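Local coordinates for cytochrome P450 268A2 Cyp268A2 (Mycobacterium marinum, PDB 6BLD), which belongs to the cytochrome P450 family of haem proteins, holding protoporphyrin IX with iron in a mostly helical fold beside a pocket occupied by a bound ligand, at residues Gly148-Val154 / Arg413-Phe419; Ser167-Gly171 / Asp229-Ser233; His182-Leu187 / Asn208-Leu212; Val188-Pro193 / Val404-Val409. All blocks are in the same frame, centred on the assembly; numbering follows the deposited sequence.

Contact 1: Gly148-Val154 / Arg413-Phe419; sequences GGGVDFV and RSMPCTF
The carboxylate of D152 meets the backbone of M415 where the short antiparallel pairing of 151-152 with strand 411-418 gives way to a helix, in the small beta sheet near the C-terminus of this P450. That carboxylate is shared: OD1 accepts from M415 N at 2.8 Å in an almost straight bond met nearly along the C-O axis, and more weakly from V154 N, which makes D152 the N-cap of helix 153-158. With CG anti to the backbone N (chi1 174°), the side chain folds back alongside the M415 backbone. OD2 accepts from E155 N and is bridged by a water to R413 O, while F153 N donates to M415 O at 2.7 Å.

F153 and M415 run side by side in the same direction, both buried, and the bend at chi3 of M415 brings CE to 3.6 Å from F153 CD2. On the same ring, C417 SG stands at the edge, 5.3 Å from the centroid, a cysteine sulfur-aromatic contact. I269 and L273 of helix 247-278 touch F153. V154 lays CG2 against the S414 backbone.

Ahead of this, the type II turn G148-V151 leads from helix 123-147 into 151-152. The ring of F419 takes G149 CA over one face, a CH-pi contact with CA 4.3 Å from the centroid. Between turn and strand, G150 N donates to C417 O at 2.7 Å, tilted 22° from the carbonyl plane.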
loop_
_atom_site.group_PDB
_atom_site.type_symbol
_atom_site.label_atom_id
_atom_site.label_comp_id
_atom_site.label_asym_id
_atom_site.label_seq_id
_atom_site.Cartn_x
_atom_site.Cartn_y
_atom_site.Cartn_z
ATOM N N GLY A 148 1.953 -25.858 12.562
ATOM C CA GLY A 148 2.121 -25.833 13.998
ATOM C C GLY A 148 2.451 -24.449 14.532
ATOM O O GLY A 148 2.792 -23.519 13.798
ATOM N N GLY A 149 2.345 -24.324 15.853
ATOM C CA GLY A 149 2.632 -23.063 16.499
ATOM C C GLY A 149 4.106 -22.709 16.454
ATOM O O GLY A 149 4.981 -23.554 16.267
ATOM N N GLY A 150 4.379 -21.418 16.634
ATOM C CA GLY A 150 5.730 -20.907 16.575
ATOM C C GLY A 150 6.240 -20.597 15.186
ATOM O O GLY A 150 7.358 -20.081 15.055
ATOM N N VAL A 151 5.462 -20.889 14.146
ATOM C CA VAL A 151 5.902 -20.635 12.781
ATOM C C VAL A 151 5.668 -19.168 12.424
ATOM O O VAL A 151 4.883 -18.460 13.060
ATOM C CB VAL A 151 5.191 -21.578 11.793
ATOM C CG1 VAL A 151 3.851 -21.000 11.364
ATOM C CG2 VAL A 151 6.077 -21.860 10.589
ATOM N N ASP A 152 6.374 -18.708 11.393
ATOM C CA ASP A 152 6.271 -17.320 10.961
ATOM C C ASP A 152 4.913 -17.073 10.313
ATOM O O ASP A 152 4.565 -17.713 9.316
ATOM C CB ASP A 152 7.399 -16.983 9.990
ATOM C CG ASP A 152 7.259 -15.596 9.390
ATOM O OD1 ASP A 152 6.843 -14.671 10.118
ATOM O OD2 ASP A 152 7.568 -15.431 8.191
ATOM N N PHE A 153 4.149 -16.137 10.882
ATOM C CA PHE A 153 2.820 -15.840 10.361
ATOM C C PHE A 153 2.882 -15.129 9.015
ATOM O O PHE A 153 1.956 -15.256 8.206
ATOM C CB PHE A 153 2.044 -14.995 11.372
ATOM C CG PHE A 153 0.651 -14.645 10.936
ATOM C CD1 PHE A 153 -0.354 -15.597 10.948
ATOM C CD2 PHE A 153 0.343 -13.358 10.522
ATOM C CE1 PHE A 153 -1.640 -15.274 10.553
ATOM C CE2 PHE A 153 -0.939 -13.029 10.125
ATOM C CZ PHE A 153 -1.932 -13.990 10.140
ATOM N N VAL A 154 3.957 -14.383 8.754
ATOM C CA VAL A 154 4.052 -13.626 7.510
ATOM C C VAL A 154 4.204 -14.566 6.321
ATOM O O VAL A 154 3.478 -14.459 5.325
ATOM C CB VAL A 154 5.211 -12.617 7.580
ATOM C CG1 VAL A 154 5.392 -11.924 6.237
ATOM C CG2 VAL A 154 4.966 -11.599 8.684
ATOM N N ARG A 413 8.429 -7.623 8.667
ATOM C CA ARG A 413 9.267 -8.596 7.972
ATOM C C ARG A 413 8.896 -10.021 8.367
ATOM O O ARG A 413 8.667 -10.876 7.504
ATOM C CB ARG A 413 10.743 -8.320 8.266
ATOM C CG ARG A 413 11.704 -9.337 7.666
ATOM C CD ARG A 413 11.552 -9.426 6.155
ATOM N NE ARG A 413 11.731 -8.129 5.510
ATOM C CZ ARG A 413 11.191 -7.796 4.342
ATOM N NH1 ARG A 413 10.435 -8.667 3.688
ATOM N NH2 ARG A 413 11.404 -6.593 3.829
ATOM N N SER A 414 8.836 -10.293 9.666
ATOM C CA SER A 414 8.465 -11.609 10.160
ATOM C C SER A 414 7.795 -11.451 11.516
ATOM O O SER A 414 7.982 -10.449 12.210
ATOM C CB SER A 414 9.681 -12.538 10.262
ATOM O OG SER A 414 10.647 -12.009 11.151
ATOM N N MET A 415 7.011 -12.458 11.884
ATOM C CA MET A 415 6.257 -12.427 13.128
ATOM C C MET A 415 5.760 -13.826 13.463
ATOM O O MET A 415 4.902 -14.367 12.754
ATOM C CB MET A 415 5.082 -11.453 13.021
ATOM C CG MET A 415 4.205 -11.384 14.258
ATOM S SD MET A 415 2.870 -10.184 14.070
ATOM C CE MET A 415 1.845 -11.001 12.851
ATOM N N PRO A 416 6.276 -14.446 14.519
ATOM C CA PRO A 416 5.792 -15.776 14.898
ATOM C C PRO A 416 4.370 -15.711 15.431
ATOM O O PRO A 416 3.889 -14.673 15.892
ATOM C CB PRO A 416 6.777 -16.217 15.986
ATOM C CG PRO A 416 7.297 -14.938 16.559
ATOM C CD PRO A 416 7.334 -13.957 15.420
ATOM N N CYS A 417 3.688 -16.850 15.348
ATOM C CA CYS A 417 2.321 -16.964 15.833
ATOM C C CYS A 417 2.154 -18.288 16.558
ATOM O O CYS A 417 2.753 -19.297 16.175
ATOM C CB CYS A 417 1.303 -16.853 14.687
ATOM S SG CYS A 417 1.350 -18.203 13.488
ATOM N N THR A 418 1.346 -18.272 17.615
ATOM C CA THR A 418 1.067 -19.451 18.417
ATOM C C THR A 418 -0.429 -19.727 18.418
ATOM O O THR A 418 -1.245 -18.802 18.374
ATOM C CB THR A 418 1.557 -19.276 19.860
ATOM O OG1 THR A 418 0.970 -18.096 20.422
ATOM C CG2 THR A 418 3.073 -19.152 19.899
ATOM N N PHE A 419 -0.781 -21.008 18.468
ATOM C CA PHE A 419 -2.180 -21.419 18.527
ATOM C C PHE A 419 -2.304 -22.848 19.044
ATOM O O PHE A 419 -3.277 -23.541 18.749
ATOM C CB PHE A 419 -2.842 -21.294 17.151
ATOM C CG PHE A 419 -2.065 -21.939 16.037
ATOM C CD1 PHE A 419 -2.234 -23.282 15.743
ATOM C CD2 PHE A 419 -1.173 -21.199 15.279
ATOM C CE1 PHE A 419 -1.523 -23.877 14.718
ATOM C CE2 PHE A 419 -0.460 -21.787 14.252
ATOM C CZ PHE A 419 -0.635 -23.127 13.971
HETATM O O HOH W 1 9.013 -13.710 6.928
#

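Contact 2: Ser167-Gly171 / Asp229-Ser233; sequences SDMVG and DDLFS
V170 CG1 meets the aromatic ring of F232 obliquely, near the root of the ring; the shortest distance is 3.7 Å, from V170 CG1 to F232 CB. The two side chains cross at a slant, and L219 of helix 201-225 touches both. The other flat group, the carboxylate of D230, is turned back over the start of its own helix. S233 N meets D230 OD1 at 2.8 Å from above the carboxylate plane, 43° out of it, while OD2 forms a salt bridge with R223.

This is an N-cap: D230 precedes helix 231-237, and its CG, set between the backbone N and the carbonyl carbon (chi1 69°), puts OD1 within reach of S233 N. The first turn of that helix thus comes up against the last turn of helix 160-170 in the helical P450 fold. The backbones also meet: L231 N donates to M169 O in a straight but long, weak bond of 3.5 Å. D230 CB lies close to the same carbonyl oxygen.

M169, bent at chi3, brings CE to 3.8 Å from L231 CD1. F121 packs on both M169 and L231, and the M169 side chain is about 6 Å from the haem.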
loop_
_atom_site.group_PDB
_atom_site.type_symbol
_atom_site.label_atom_id
_atom_site.label_comp_id
_atom_site.label_asym_id
_atom_site.label_seq_id
_atom_site.Cartn_x
_atom_site.Cartn_y
_atom_site.Cartn_z
ATOM N N SER A 167 -2.772 -13.680 -8.382
ATOM C CA SER A 167 -2.417 -14.546 -9.501
ATOM C C SER A 167 -3.644 -15.193 -10.132
ATOM O O SER A 167 -3.644 -15.469 -11.337
ATOM C CB SER A 167 -1.429 -15.618 -9.044
ATOM O OG SER A 167 -0.394 -15.056 -8.257
ATOM N N ASP A 168 -4.691 -15.449 -9.343
ATOM C CA ASP A 168 -5.912 -16.009 -9.911
ATOM C C ASP A 168 -6.582 -15.021 -10.858
ATOM O O ASP A 168 -7.164 -15.421 -11.873
ATOM C CB ASP A 168 -6.874 -16.419 -8.796
ATOM C CG ASP A 168 -6.549 -17.780 -8.215
ATOM O OD1 ASP A 168 -5.826 -18.555 -8.875
ATOM O OD2 ASP A 168 -7.018 -18.076 -7.095
ATOM N N MET A 169 -6.506 -13.727 -10.544
ATOM C CA MET A 169 -7.122 -12.717 -11.397
ATOM C C MET A 169 -6.300 -12.477 -12.657
ATOM O O MET A 169 -6.842 -12.461 -13.766
ATOM C CB MET A 169 -7.293 -11.411 -10.621
ATOM C CG MET A 169 -8.221 -11.518 -9.429
ATOM S SD MET A 169 -8.291 -9.984 -8.490
ATOM C CE MET A 169 -8.549 -8.792 -9.804
ATOM N N VAL A 170 -4.991 -12.283 -12.504
ATOM C CA VAL A 170 -4.153 -11.970 -13.656
ATOM C C VAL A 170 -3.832 -13.219 -14.470
ATOM O O VAL A 170 -3.624 -13.131 -15.686
ATOM C CB VAL A 170 -2.872 -11.259 -13.190
ATOM C CG1 VAL A 170 -2.078 -10.732 -14.375
ATOM C CG2 VAL A 170 -3.212 -10.134 -12.232
ATOM N N GLY A 171 -3.790 -14.387 -13.832
ATOM C CA GLY A 171 -3.417 -15.608 -14.515
ATOM C C GLY A 171 -1.947 -15.949 -14.445
ATOM O O GLY A 171 -1.412 -16.531 -15.395
ATOM N N ASP A 229 -10.756 -14.049 -20.188
ATOM C CA ASP A 229 -11.656 -13.126 -19.513
ATOM C C ASP A 229 -10.989 -12.397 -18.355
ATOM O O ASP A 229 -11.668 -11.680 -17.614
ATOM C CB ASP A 229 -12.891 -13.873 -19.001
ATOM C CG ASP A 229 -13.991 -13.962 -20.038
ATOM O OD1 ASP A 229 -14.081 -13.056 -20.893
ATOM O OD2 ASP A 229 -14.769 -14.939 -19.995
ATOM N N ASP A 230 -9.681 -12.556 -18.187
ATOM C CA ASP A 230 -8.994 -12.070 -17.003
ATOM C C ASP A 230 -8.609 -10.601 -17.146
ATOM O O ASP A 230 -8.924 -9.929 -18.132
ATOM C CB ASP A 230 -7.761 -12.926 -16.727
ATOM C CG ASP A 230 -6.683 -12.738 -17.772
ATOM O OD1 ASP A 230 -5.920 -11.753 -17.674
ATOM O OD2 ASP A 230 -6.619 -13.565 -18.704
ATOM N N LEU A 231 -7.887 -10.110 -16.139
ATOM C CA LEU A 231 -7.499 -8.705 -16.094
ATOM C C LEU A 231 -6.408 -8.395 -17.111
ATOM O O LEU A 231 -6.473 -7.377 -17.809
ATOM C CB LEU A 231 -7.034 -8.358 -14.683
ATOM C CG LEU A 231 -7.012 -6.898 -14.251
ATOM C CD1 LEU A 231 -7.360 -6.838 -12.787
ATOM C CD2 LEU A 231 -5.645 -6.303 -14.498
ATOM N N PHE A 232 -5.395 -9.259 -17.202
ATOM C CA PHE A 232 -4.285 -9.018 -18.118
ATOM C C PHE A 232 -4.706 -9.169 -19.572
ATOM O O PHE A 232 -4.187 -8.461 -20.442
ATOM C CB PHE A 232 -3.137 -9.975 -17.799
ATOM C CG PHE A 232 -1.774 -9.375 -17.979
ATOM C CD1 PHE A 232 -1.465 -8.146 -17.419
ATOM C CD2 PHE A 232 -0.802 -10.036 -18.710
ATOM C CE1 PHE A 232 -0.212 -7.592 -17.582
ATOM C CE2 PHE A 232 0.452 -9.490 -18.875
ATOM C CZ PHE A 232 0.748 -8.266 -18.309
ATOM N N SER A 233 -5.630 -10.091 -19.856
ATOM C CA SER A 233 -6.093 -10.289 -21.225
ATOM C C SER A 233 -6.675 -9.006 -21.798
ATOM O O SER A 233 -6.348 -8.607 -22.921
ATOM C CB SER A 233 -7.140 -11.400 -21.269
ATOM O OG SER A 233 -6.575 -12.663 -20.974
#

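Contact 3: His182-Leu187 / Asn208-Leu212; sequences HAADAL and NQMYL. With DXJ ((3E,5E)-6,10-dimethylundeca-3,5,9-trien-2-one), chain C.
L187 and Q209 cross at about a right angle, the CD2 methyl of the leucine resting 3.6 Å from Q209 CG. Beyond that methylene the glutamine chain is extended and carries its amide to the ligand: Q209 NE2 donates to O14 of (3E,5E)-6,10-dimethylundeca-3,5,9-trien-2-one at 2.7 Å, with an N-H...O angle of 141°. The same nitrogen also donates to L95 O, a second bond that helps fix the amide. L187 contributes its backbone too, since its O lies 3.3 Å from ligand atom C13.

Behind this layer, L187 and L212 reach toward each other tip to tip, CD1 to CD1. A183 CB then fits against L212 CG at 3.8 Å and also lies near the edge of the Y211 ring. The N208 amide is laid across A183 and A186, with CG 3.5 Å from A186 CB and OD1 over A183 CA; its ND2 is held by V204 O within its own helix. Y211 OH bonds to D176.

The axes of segments 182-186 and 208-212 come within 9.1 Å at a signed crossing angle of -139°, with A183 and A186 facing N208. In P450s such a pair, the F and G helices, roofs the ligand pocket, to which L187 and Q209 belong here.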
loop_
_atom_site.group_PDB
_atom_site.type_symbol
_atom_site.label_atom_id
_atom_site.label_comp_id
_atom_site.label_asym_id
_atom_site.label_seq_id
_atom_site.Cartn_x
_atom_site.Cartn_y
_atom_site.Cartn_z
ATOM N N HIS A 182 7.527 -12.456 -3.829
ATOM C CA HIS A 182 8.809 -12.057 -3.257
ATOM C C HIS A 182 9.364 -10.822 -3.957
ATOM O O HIS A 182 9.914 -9.928 -3.305
ATOM C CB HIS A 182 9.801 -13.216 -3.339
ATOM C CG HIS A 182 11.205 -12.838 -2.987
ATOM N ND1 HIS A 182 12.130 -12.444 -3.931
ATOM C CD2 HIS A 182 11.845 -12.796 -1.794
ATOM C CE1 HIS A 182 13.278 -12.176 -3.336
ATOM N NE2 HIS A 182 13.132 -12.381 -2.039
ATOM N N ALA A 183 9.226 -10.757 -5.284
ATOM C CA ALA A 183 9.729 -9.604 -6.025
ATOM C C ALA A 183 8.907 -8.355 -5.731
ATOM O O ALA A 183 9.453 -7.247 -5.672
ATOM C CB ALA A 183 9.736 -9.904 -7.524
ATOM N N ALA A 184 7.593 -8.512 -5.550
ATOM C CA ALA A 184 6.759 -7.369 -5.196
ATOM C C ALA A 184 7.126 -6.827 -3.821
ATOM O O ALA A 184 7.177 -5.608 -3.620
ATOM C CB ALA A 184 5.282 -7.760 -5.243
ATOM N N ASP A 185 7.390 -7.720 -2.862
ATOM C CA ASP A 185 7.793 -7.291 -1.528
ATOM C C ASP A 185 9.165 -6.626 -1.539
ATOM O O ASP A 185 9.429 -5.740 -0.717
ATOM C CB ASP A 185 7.783 -8.491 -0.578
ATOM C CG ASP A 185 8.222 -8.130 0.827
ATOM O OD1 ASP A 185 7.442 -7.469 1.544
ATOM O OD2 ASP A 185 9.346 -8.513 1.214
ATOM N N ALA A 186 10.045 -7.031 -2.460
ATOM C CA ALA A 186 11.375 -6.433 -2.539
ATOM C C ALA A 186 11.324 -4.965 -2.945
ATOM O O ALA A 186 12.144 -4.167 -2.480
ATOM C CB ALA A 186 12.237 -7.212 -3.533
ATOM N N LEU A 187 10.373 -4.592 -3.806
ATOM C CA LEU A 187 10.354 -3.254 -4.384
ATOM C C LEU A 187 9.967 -2.173 -3.384
ATOM O O LEU A 187 10.059 -0.987 -3.718
ATOM C CB LEU A 187 9.402 -3.219 -5.581
ATOM C CG LEU A 187 9.835 -4.116 -6.742
ATOM C CD1 LEU A 187 8.908 -3.963 -7.936
ATOM C CD2 LEU A 187 11.273 -3.815 -7.132
ATOM N N ASN A 208 14.631 -7.507 -9.149
ATOM C CA ASN A 208 13.247 -7.910 -8.927
ATOM C C ASN A 208 12.303 -7.259 -9.927
ATOM O O ASN A 208 11.313 -7.879 -10.333
ATOM C CB ASN A 208 12.837 -7.585 -7.494
ATOM C CG ASN A 208 13.518 -8.484 -6.491
ATOM O OD1 ASN A 208 13.026 -9.568 -6.180
ATOM N ND2 ASN A 208 14.670 -8.051 -5.992
ATOM N N GLN A 209 12.586 -6.020 -10.333
ATOM C CA GLN A 209 11.816 -5.412 -11.411
ATOM C C GLN A 209 12.016 -6.171 -12.716
ATOM O O GLN A 209 11.064 -6.374 -13.479
ATOM C CB GLN A 209 12.213 -3.947 -11.581
ATOM C CG GLN A 209 11.471 -2.992 -10.674
ATOM C CD GLN A 209 11.665 -1.548 -11.080
ATOM O OE1 GLN A 209 12.277 -1.260 -12.109
ATOM N NE2 GLN A 209 11.143 -0.629 -10.276
ATOM N N MET A 210 13.251 -6.601 -12.985
ATOM C CA MET A 210 13.531 -7.333 -14.215
ATOM C C MET A 210 12.744 -8.634 -14.275
ATOM O O MET A 210 12.189 -8.984 -15.323
ATOM C CB MET A 210 15.030 -7.605 -14.330
ATOM C CG MET A 210 15.451 -8.228 -15.645
ATOM S SD MET A 210 17.216 -8.576 -15.688
ATOM C CE MET A 210 17.231 -10.302 -15.206
ATOM N N TYR A 211 12.675 -9.362 -13.157
ATOM C CA TYR A 211 11.928 -10.617 -13.146
ATOM C C TYR A 211 10.445 -10.379 -13.395
ATOM O O TYR A 211 9.816 -11.104 -14.175
ATOM C CB TYR A 211 12.132 -11.350 -11.821
ATOM C CG TYR A 211 11.165 -12.497 -11.633
ATOM C CD1 TYR A 211 11.329 -13.687 -12.329
ATOM C CD2 TYR A 211 10.075 -12.382 -10.779
ATOM C CE1 TYR A 211 10.444 -14.736 -12.173
ATOM C CE2 TYR A 211 9.182 -13.427 -10.616
ATOM C CZ TYR A 211 9.374 -14.601 -11.316
ATOM O OH TYR A 211 8.494 -15.644 -11.161
ATOM N N LEU A 212 9.867 -9.368 -12.739
ATOM C CA LEU A 212 8.454 -9.065 -12.948
ATOM C C LEU A 212 8.172 -8.676 -14.394
ATOM O O LEU A 212 7.106 -9.004 -14.928
ATOM C CB LEU A 212 8.010 -7.953 -11.997
ATOM C CG LEU A 212 7.970 -8.333 -10.514
ATOM C CD1 LEU A 212 7.689 -7.114 -9.649
ATOM C CD2 LEU A 212 6.936 -9.421 -10.269
HETATM C C10 DXJ C . 7.383 0.614 -6.762
HETATM C C13 DXJ C . 11.185 0.714 -6.319
HETATM C C01 DXJ C . -0.478 1.592 -3.502
HETATM C C02 DXJ C . 0.909 1.026 -3.790
HETATM C C03 DXJ C . 1.427 1.151 -4.995
HETATM C C04 DXJ C . 1.690 0.321 -2.681
HETATM C C05 DXJ C . 2.814 0.595 -5.311
HETATM C C06 DXJ C . 3.690 1.607 -6.046
HETATM C C07 DXJ C . 4.939 0.981 -6.664
HETATM C C08 DXJ C . 6.126 1.232 -6.150
HETATM C C09 DXJ C . 4.808 0.071 -7.883
HETATM C C11 DXJ C . 8.567 1.063 -6.401
HETATM C C12 DXJ C . 9.840 0.466 -6.997
HETATM O O14 DXJ C . 9.783 -0.188 -7.985
#

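Contact 4: Val188-Pro193 / Val404-Val409; sequences VSWADP and VPGNFV
V188 O is the polar atom round which waters gather, and two of them bridge it to the other segment. One water donates to V188 O, donates to P405 O at 2.8 Å and accepts from A191 N at 2.9 Å, so a single molecule joins the two segments. A second donates to V188 O and accepts from V409 N at 2.8 Å. No direct hydrogen bond joins the two loops; waters serve instead.

At the apolar end V188 points toward F408 and V409: its CG1 lies 3.9 Å from F408 CD2, and its CB is 3.9 Å from V409 CG2. W190 crosses F408 at about a right angle, with CH2 near F408 CB. Its indole and the amide of N407 also cross, their planes 61° apart, and both are tied to E89 through W190 NE1 and N407 ND2.

Within the type I turn S189-D192, A191 O sits 3.4 Å from P405 CG. A chi1 of -172° swings the D192 carboxylate away from its own amide, across V404 and at a slant to P405, OD2 being 3.6 Å from V404 CG1; that oxygen also forms a salt bridge with R413. D192 is the N-cap of helix 193-196.

F408 belongs to the pocket of the bound ligand and meets the F311 ring. The F-G region of the P450 fold, between helices 177-186 and 201-225, here meets the turn between strands 402-404 and 411-418, which brings F408 to the ligand, and helix 247-278 touches V188 and V409.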
loop_
_atom_site.group_PDB
_atom_site.type_symbol
_atom_site.label_atom_id
_atom_site.label_comp_id
_atom_site.label_asym_id
_atom_site.label_seq_id
_atom_site.Cartn_x
_atom_site.Cartn_y
_atom_site.Cartn_z
ATOM N N VAL A 188 9.541 -2.542 -2.178
ATOM C CA VAL A 188 9.247 -1.578 -1.129
ATOM C C VAL A 188 10.152 -1.761 0.082
ATOM O O VAL A 188 9.943 -1.118 1.112
ATOM C CB VAL A 188 7.762 -1.636 -0.714
ATOM C CG1 VAL A 188 6.863 -1.420 -1.925
ATOM C CG2 VAL A 188 7.454 -2.965 -0.038
ATOM N N SER A 189 11.165 -2.622 -0.023
ATOM C CA SER A 189 12.053 -2.933 1.090
ATOM C C SER A 189 13.483 -2.465 0.835
ATOM O O SER A 189 14.437 -3.079 1.320
ATOM C CB SER A 189 12.034 -4.433 1.384
ATOM O OG SER A 189 10.714 -4.947 1.351
ATOM N N TRP A 190 13.649 -1.377 0.080
ATOM C CA TRP A 190 14.985 -0.916 -0.279
ATOM C C TRP A 190 15.731 -0.277 0.886
ATOM O O TRP A 190 16.940 -0.055 0.775
ATOM C CB TRP A 190 14.907 0.069 -1.449
ATOM C CG TRP A 190 14.255 1.385 -1.122
ATOM C CD1 TRP A 190 14.833 2.460 -0.510
ATOM C CD2 TRP A 190 12.903 1.767 -1.409
ATOM N NE1 TRP A 190 13.924 3.482 -0.391
ATOM C CE2 TRP A 190 12.733 3.083 -0.937
ATOM C CE3 TRP A 190 11.822 1.122 -2.017
ATOM C CZ2 TRP A 190 11.523 3.767 -1.053
ATOM C CZ3 TRP A 190 10.621 1.803 -2.131
ATOM C CH2 TRP A 190 10.482 3.111 -1.651
ATOM N N ALA A 191 15.047 0.025 1.990
ATOM C CA ALA A 191 15.681 0.589 3.173
ATOM C C ALA A 191 15.824 -0.428 4.298
ATOM O O ALA A 191 16.129 -0.046 5.432
ATOM C CB ALA A 191 14.896 1.808 3.664
ATOM N N ASP A 192 15.618 -1.714 4.007
ATOM C CA ASP A 192 15.662 -2.760 5.019
ATOM C C ASP A 192 17.006 -3.469 4.963
ATOM O O ASP A 192 17.242 -4.250 4.028
ATOM C CB ASP A 192 14.523 -3.757 4.799
ATOM C CG ASP A 192 14.397 -4.767 5.926
ATOM O OD1 ASP A 192 15.161 -4.678 6.911
ATOM O OD2 ASP A 192 13.522 -5.655 5.826
ATOM N N PRO A 193 17.910 -3.239 5.919
ATOM C CA PRO A 193 19.179 -3.986 5.917
ATOM C C PRO A 193 18.990 -5.481 6.092
ATOM O O PRO A 193 19.803 -6.263 5.584
ATOM C CB PRO A 193 19.951 -3.372 7.094
ATOM C CG PRO A 193 19.296 -2.047 7.343
ATOM C CD PRO A 193 17.853 -2.247 7.004
ATOM N N VAL A 404 9.773 -3.447 9.267
ATOM C CA VAL A 404 10.692 -3.135 8.178
ATOM C C VAL A 404 10.967 -1.633 8.205
ATOM O O VAL A 404 10.012 -0.844 8.131
ATOM C CB VAL A 404 10.117 -3.559 6.822
ATOM C CG1 VAL A 404 10.996 -3.054 5.687
ATOM C CG2 VAL A 404 9.961 -5.071 6.756
ATOM N N PRO A 405 12.223 -1.204 8.310
ATOM C CA PRO A 405 12.514 0.234 8.232
ATOM C C PRO A 405 12.274 0.767 6.828
ATOM O O PRO A 405 12.545 0.093 5.831
ATOM C CB PRO A 405 13.993 0.321 8.623
ATOM C CG PRO A 405 14.548 -1.027 8.310
ATOM C CD PRO A 405 13.434 -2.005 8.558
ATOM N N GLY A 406 11.760 1.984 6.760
ATOM C CA GLY A 406 11.454 2.598 5.484
ATOM C C GLY A 406 10.446 3.710 5.644
ATOM O O GLY A 406 9.836 3.888 6.699
ATOM N N ASN A 407 10.274 4.461 4.556
ATOM C CA ASN A 407 9.419 5.642 4.545
ATOM C C ASN A 407 8.219 5.497 3.617
ATOM O O ASN A 407 7.530 6.490 3.355
ATOM C CB ASN A 407 10.234 6.881 4.151
ATOM C CG ASN A 407 10.972 6.706 2.829
ATOM O OD1 ASN A 407 10.384 6.317 1.819
ATOM N ND2 ASN A 407 12.267 7.005 2.832
ATOM N N PHE A 408 7.949 4.295 3.110
ATOM C CA PHE A 408 6.853 4.087 2.170
ATOM C C PHE A 408 5.797 3.142 2.725
ATOM O O PHE A 408 4.627 3.525 2.820
ATOM C CB PHE A 408 7.400 3.565 0.833
ATOM C CG PHE A 408 6.352 3.406 -0.240
ATOM C CD1 PHE A 408 5.243 4.238 -0.280
ATOM C CD2 PHE A 408 6.480 2.424 -1.209
ATOM C CE1 PHE A 408 4.281 4.091 -1.264
ATOM C CE2 PHE A 408 5.523 2.273 -2.199
ATOM C CZ PHE A 408 4.421 3.109 -2.226
ATOM N N VAL A 409 6.171 1.920 3.096
ATOM C CA VAL A 409 5.223 0.898 3.522
ATOM C C VAL A 409 5.487 0.553 4.982
ATOM O O VAL A 409 6.639 0.336 5.375
ATOM C CB VAL A 409 5.309 -0.359 2.635
ATOM C CG1 VAL A 409 4.507 -1.502 3.241
ATOM C CG2 VAL A 409 4.810 -0.049 1.229
HETATM O O HOH W 2 8.918 1.360 2.799
HETATM O O HOH W 3 8.562 -1.786 3.523
HETATM O O HOH W 4 12.375 -0.340 3.100
#

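R413 ties three of the contacts together. From contact 1 its NH1 makes a salt bridge to D185 OD2 of contact 3 at 2.7 Å, while its NH2 reaches D192 OD2 of contact 4 at 3.1 Å, so the C-terminal strand is linked to the helix and loop beside the ligand pocket. Segments 182-187 and 188-193 adjoin in sequence; contacts 3 and 4, with centres about 14 Å apart, supply L187, Q209 and F408 to that pocket. Contact 2 stands apart: its nearest atoms are about 7 Å from contact 3 and about 14 Å from contact 1, though the M169 side chain lies about 6 Å from the haem. Helices 160-170 and 177-186 are successive, as are 201-225 and 231-237, relating contacts 2 and 3.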